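Local coordinates for BH1974 protein (Bacillus halodurans, PDB 3ON5) that probably acts as an XdhC-type accessory protein in the maturation of molybdenum-cofactor enzymes such as xanthine dehydrogenase, at residues W85-Q88 with L89-V93; S165-F168 with G169-S173. One frame throughout, in Å; residues are numbered along the deposited sequence.

Interaction 1. Residues W85-Q88 with L89-V93; sequences WQEQ and LPRTV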
loop_
_atom_site.group_PDB
_atom_site.type_symbol
_atom_site.label_atom_id
_atom_site.label_comp_id
_atom_site.label_asym_id
_atom_site.label_seq_id
_atom_site.Cartn_x
_atom_site.Cartn_y
_atom_site.Cartn_z
ATOM N N TRP A 85 10.504 12.340 23.790
ATOM C CA TRP A 85 11.764 12.325 23.056
ATOM C C TRP A 85 12.434 13.690 23.072
ATOM O O TRP A 85 13.643 13.770 23.276
ATOM C CB TRP A 85 11.595 11.870 21.597
ATOM C CG TRP A 85 12.912 11.794 20.886
ATOM C CD1 TRP A 85 13.475 12.752 20.096
ATOM C CD2 TRP A 85 13.925 10.804 21.099
ATOM N NE1 TRP A 85 14.747 12.373 19.723
ATOM C CE2 TRP A 85 15.054 11.185 20.334
ATOM C CE3 TRP A 85 13.972 9.592 21.824
ATOM C CZ2 TRP A 85 16.195 10.383 20.241
ATOM C CZ3 TRP A 85 15.114 8.812 21.743
ATOM C CH2 TRP A 85 16.202 9.206 20.957
ATOM N N GLN A 86 11.665 14.751 22.797
ATOM C CA GLN A 86 12.182 16.114 22.747
ATOM C C GLN A 86 12.740 16.509 24.141
ATOM O O GLN A 86 13.901 16.914 24.241
ATOM C CB GLN A 86 11.075 17.072 22.270
ATOM C CG GLN A 86 11.598 18.455 21.854
ATOM C CD GLN A 86 12.381 18.465 20.550
ATOM O OE1 GLN A 86 12.144 17.654 19.652
ATOM N NE2 GLN A 86 13.264 19.452 20.378
ATOM N N GLU A 87 11.933 16.322 25.208
ATOM C CA GLU A 87 12.308 16.616 26.598
ATOM C C GLU A 87 13.395 15.690 27.120
ATOM O O GLU A 87 14.079 16.038 28.081
ATOM C CB GLU A 87 11.091 16.479 27.520
ATOM C CG GLU A 87 10.015 17.529 27.336
ATOM C CD GLU A 87 8.723 17.226 28.072
ATOM O OE1 GLU A 87 8.693 16.252 28.860
ATOM O OE2 GLU A 87 7.726 17.943 27.825
ATOM N N GLN A 88 13.508 14.480 26.518
ATOM C CA GLN A 88 14.436 13.401 26.872
ATOM C C GLN A 88 14.205 13.078 28.364
ATOM O O GLN A 88 15.144 12.926 29.138
ATOM C CB GLN A 88 15.880 13.801 26.531
ATOM C CG GLN A 88 16.796 12.644 26.162
ATOM C CD GLN A 88 16.505 11.949 24.848
ATOM O OE1 GLN A 88 16.831 10.781 24.663
ATOM N NE2 GLN A 88 15.919 12.631 23.893
ATOM N N LEU A 89 12.912 13.019 28.752
ATOM C CA LEU A 89 12.453 12.788 30.115
ATOM C C LEU A 89 11.243 11.833 30.157
ATOM O O LEU A 89 10.202 12.143 29.567
ATOM C CB LEU A 89 12.075 14.139 30.748
ATOM C CG LEU A 89 11.498 14.123 32.167
ATOM C CD1 LEU A 89 12.552 13.751 33.206
ATOM C CD2 LEU A 89 10.926 15.460 32.510
ATOM N N PRO A 90 11.346 10.704 30.907
ATOM C CA PRO A 90 10.220 9.772 31.014
ATOM C C PRO A 90 8.997 10.404 31.651
ATOM O O PRO A 90 9.101 11.373 32.406
ATOM C CB PRO A 90 10.768 8.657 31.907
ATOM C CG PRO A 90 12.218 8.731 31.746
ATOM C CD PRO A 90 12.505 10.191 31.655
ATOM N N ARG A 91 7.833 9.811 31.370
ATOM C CA ARG A 91 6.520 10.285 31.792
ATOM C C ARG A 91 5.567 9.121 32.024
ATOM O O ARG A 91 5.643 8.115 31.307
ATOM C CB ARG A 91 5.988 11.188 30.656
ATOM C CG ARG A 91 4.677 11.869 30.907
ATOM C CD ARG A 91 4.164 12.592 29.679
ATOM N NE ARG A 91 5.027 13.695 29.253
ATOM C CZ ARG A 91 4.615 14.721 28.512
ATOM N NH1 ARG A 91 3.340 14.821 28.153
ATOM N NH2 ARG A 91 5.464 15.680 28.166
ATOM N N THR A 92 4.655 9.267 32.998
ATOM C CA THR A 92 3.577 8.308 33.231
ATOM C C THR A 92 2.271 8.971 32.807
ATOM O O THR A 92 1.960 10.088 33.245
ATOM C CB THR A 92 3.528 7.790 34.664
ATOM O OG1 THR A 92 4.784 7.216 34.994
ATOM C CG2 THR A 92 2.469 6.717 34.833
ATOM N N VAL A 93 1.542 8.316 31.892
ATOM C CA VAL A 93 0.273 8.840 31.406
ATOM C C VAL A 93 -0.799 7.869 31.853
ATOM O O VAL A 93 -0.635 6.665 31.690
ATOM C CB VAL A 93 0.260 9.094 29.873
ATOM C CG1 VAL A 93 -0.991 9.870 29.463
ATOM C CG2 VAL A 93 1.502 9.865 29.433
HETATM O O HOH W 1 7.988 13.892 29.786
#

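Interaction 2. Residues S165-F168 with G169-S173; sequences SVYF and GEWHS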
loop_
_atom_site.group_PDB
_atom_site.type_symbol
_atom_site.label_atom_id
_atom_site.label_comp_id
_atom_site.label_asym_id
_atom_site.label_seq_id
_atom_site.Cartn_x
_atom_site.Cartn_y
_atom_site.Cartn_z
ATOM N N SER A 165 24.344 -10.380 42.844
ATOM C CA SER A 165 25.409 -9.383 42.773
ATOM C C SER A 165 25.593 -8.799 41.364
ATOM O O SER A 165 25.975 -7.634 41.258
ATOM C CB SER A 165 26.728 -9.994 43.229
ATOM N N VAL A 166 25.332 -9.591 40.298
ATOM C CA VAL A 166 25.573 -9.186 38.909
ATOM C C VAL A 166 24.363 -8.456 38.328
ATOM O O VAL A 166 23.332 -9.081 38.058
ATOM C CB VAL A 166 25.928 -10.406 38.036
ATOM C CG1 VAL A 166 26.344 -9.975 36.625
ATOM C CG2 VAL A 166 27.009 -11.257 38.694
ATOM N N TYR A 167 24.515 -7.139 38.077
ATOM C CA TYR A 167 23.457 -6.293 37.516
ATOM C C TYR A 167 24.052 -5.157 36.696
ATOM O O TYR A 167 25.201 -4.795 36.912
ATOM C CB TYR A 167 22.551 -5.730 38.626
ATOM C CG TYR A 167 23.171 -4.645 39.479
ATOM C CD1 TYR A 167 23.931 -4.960 40.599
ATOM C CD2 TYR A 167 22.932 -3.302 39.213
ATOM C CE1 TYR A 167 24.480 -3.962 41.408
ATOM C CE2 TYR A 167 23.486 -2.296 40.010
ATOM C CZ TYR A 167 24.254 -2.630 41.111
ATOM O OH TYR A 167 24.799 -1.629 41.885
ATOM N N PHE A 168 23.270 -4.603 35.739
ATOM C CA PHE A 168 23.700 -3.481 34.897
ATOM C C PHE A 168 22.542 -2.495 34.672
ATOM O O PHE A 168 21.412 -2.790 35.052
ATOM C CB PHE A 168 24.271 -3.960 33.563
ATOM C CG PHE A 168 23.375 -4.740 32.645
ATOM C CD1 PHE A 168 23.309 -6.126 32.726
ATOM C CD2 PHE A 168 22.695 -4.108 31.609
ATOM C CE1 PHE A 168 22.533 -6.861 31.820
ATOM C CE2 PHE A 168 21.898 -4.844 30.721
ATOM C CZ PHE A 168 21.839 -6.217 30.821
ATOM N N GLY A 169 22.840 -1.320 34.120
ATOM C CA GLY A 169 21.833 -0.292 33.874
ATOM C C GLY A 169 22.182 1.073 34.434
ATOM O O GLY A 169 23.353 1.462 34.417
ATOM N N GLU A 170 21.172 1.818 34.921
ATOM C CA GLU A 170 21.349 3.151 35.507
ATOM C C GLU A 170 20.852 3.121 36.963
ATOM O O GLU A 170 19.884 3.792 37.335
ATOM C CB GLU A 170 20.643 4.245 34.671
ATOM C CG GLU A 170 21.192 4.401 33.261
ATOM C CD GLU A 170 22.649 4.776 33.106
ATOM O OE1 GLU A 170 23.128 5.648 33.866
ATOM O OE2 GLU A 170 23.294 4.242 32.175
ATOM N N TRP A 171 21.533 2.298 37.776
ATOM C CA TRP A 171 21.218 2.092 39.187
ATOM C C TRP A 171 22.362 2.619 40.035
ATOM O O TRP A 171 23.468 2.066 40.027
ATOM C CB TRP A 171 20.942 0.611 39.468
ATOM C CG TRP A 171 20.237 0.374 40.774
ATOM C CD1 TRP A 171 20.810 0.136 41.992
ATOM C CD2 TRP A 171 18.819 0.377 40.990
ATOM N NE1 TRP A 171 19.834 -0.036 42.948
ATOM C CE2 TRP A 171 18.603 0.115 42.364
ATOM C CE3 TRP A 171 17.705 0.534 40.149
ATOM C CZ2 TRP A 171 17.313 0.051 42.924
ATOM C CZ3 TRP A 171 16.435 0.480 40.705
ATOM C CH2 TRP A 171 16.247 0.238 42.074
ATOM N N HIS A 172 22.103 3.704 40.752
ATOM C CA HIS A 172 23.134 4.338 41.552
ATOM C C HIS A 172 23.041 3.973 43.036
ATOM O O HIS A 172 24.078 4.020 43.695
ATOM C CB HIS A 172 23.072 5.864 41.400
ATOM C CG HIS A 172 21.769 6.479 41.811
ATOM N ND1 HIS A 172 21.454 6.692 43.152
ATOM C CD2 HIS A 172 20.777 6.986 41.047
ATOM C CE1 HIS A 172 20.259 7.263 43.153
ATOM N NE2 HIS A 172 19.812 7.466 41.910
ATOM N N SER A 173 21.843 3.707 43.593
ATOM C CA SER A 173 21.758 3.379 45.013
ATOM C C SER A 173 22.373 1.987 45.237
ATOM O O SER A 173 23.218 1.531 44.457
ATOM C CB SER A 173 20.322 3.467 45.532
ATOM O OG SER A 173 19.487 2.423 45.058
#

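Interaction 1. Residues W85-Q88 with L89-V93
Glu87 OE1 is held by a water and by Arg91, at the helix-to-strand connection of the XdhC/CoxI-family region, where helix 73-87 leads into strand 91-96, outermost in its antiparallel sheet. Water 1 donates to OE1 over 2.6 Å; the second grip is weaker, a nearly straight bond from Arg91 NH2 to Glu87 OE1 at 3.4 Å. The other carboxylate oxygen completes the salt bridge, with Glu87 OE2 3.2 Å from Arg91 NH2, so a single guanidinium nitrogen faces both oxygens. The carboxylate sits at the edge of the guanidinium, the two planes only 29° apart, although the side chains that carry them cross at about a right angle. Arg91 sends CG anti to its backbone N and then bends at chi3 (-64°), which turns NH2 back toward the helix end. The same water gives its other hydrogen to the backbone, 2.8 Å from Leu89 O, and accepts from Arg91 NE at 3.0 Å, thereby joining acid, base and turn. Gln88, with a left-handed phi of 56°, makes the break from the helix; its N still bonds weakly to Trp85 O. Beyond the turn Leu89 packs its CB loosely against Glu87 CB. Strand 91-96 pairs with 113-121, where the Arg91 backbone is hydrogen-bonded to that of Leu119, while the Arg91 side chain also touches Lys80, Lys83 and Val84 of helix 73-87. Trp85 meets Trp105 of the second subunit, and over the centre of one face of the Trp85 indole stands Gln88 NE2, 3.9 Å above the ring plane.

Interaction 2. Residues S165-F168 with G169-S173
Tyr167 and Trp171 meet across a corner in the BH1974-like central domain, where the short strand 167-168, at the edge of a four-stranded antiparallel sheet, gives way to a loop. The aromatic contact comes first: the centroids of the Tyr167 ring and the five-membered ring of Trp171 lie 5.8 Å apart with planes at 86°, the approach oblique. The touch itself is apolar, made by one corner of the tyrosine. Tyr167 CE2 approaches Trp171 CB at 3.9 Å and reaches Trp171 CD1 at 4.1 Å, so the phenol lies against the root of the indole and leaves its six-membered ring further off. In Tyr167, CG stands between the backbone N and carbonyl carbon (chi1 73°), whereas the Trp171 indole runs anti to its own N (chi1 -163°); the two side chains cross at about a right angle. Among polar groups the approach is loose, Tyr167 OH lying 4.4 Å from Ser173 O, too far for a hydrogen bond. The backbone contribution is the corner at Gly169, which redirects the chain; at its backbone angles a beta carbon would be jammed against Phe168 O, which is why glycine fits here. Phe168 points the other way from Tyr167, meeting helix 124-139 through a cation-pi contact with Arg132 and packing on Val133. Trp171, for its part, sets its ring edge-to-face with Trp179 of helix 176-181, and both Tyr167 and Trp171 touch Pro176, while backbone bonds from Phe168 to Phe160 and from Glu170 to Tyr158 hold the turn along strand 155-161.

Overall arrangement
From the N terminus the chain first reaches interaction 1, where helix 73-87 ends and the chain reverses into strand 91-96, an outermost strand of the five-stranded antiparallel sheet. It then returns through strand 113-121 and passes along helix 124-139 into the central region, whose strands 143-149 and 155-161 lead to interaction 2 at the corner after edge strand 167-168. Each contact closes only a short local turn, and the two lie in series, neither enclosing nor crossing the other. Their centres are 22 Å apart and their nearest atoms about 10 Å, without touching: 85-93 joins helix to sheet, while 165-173 joins sheet edge to the loop entering helix 176-181.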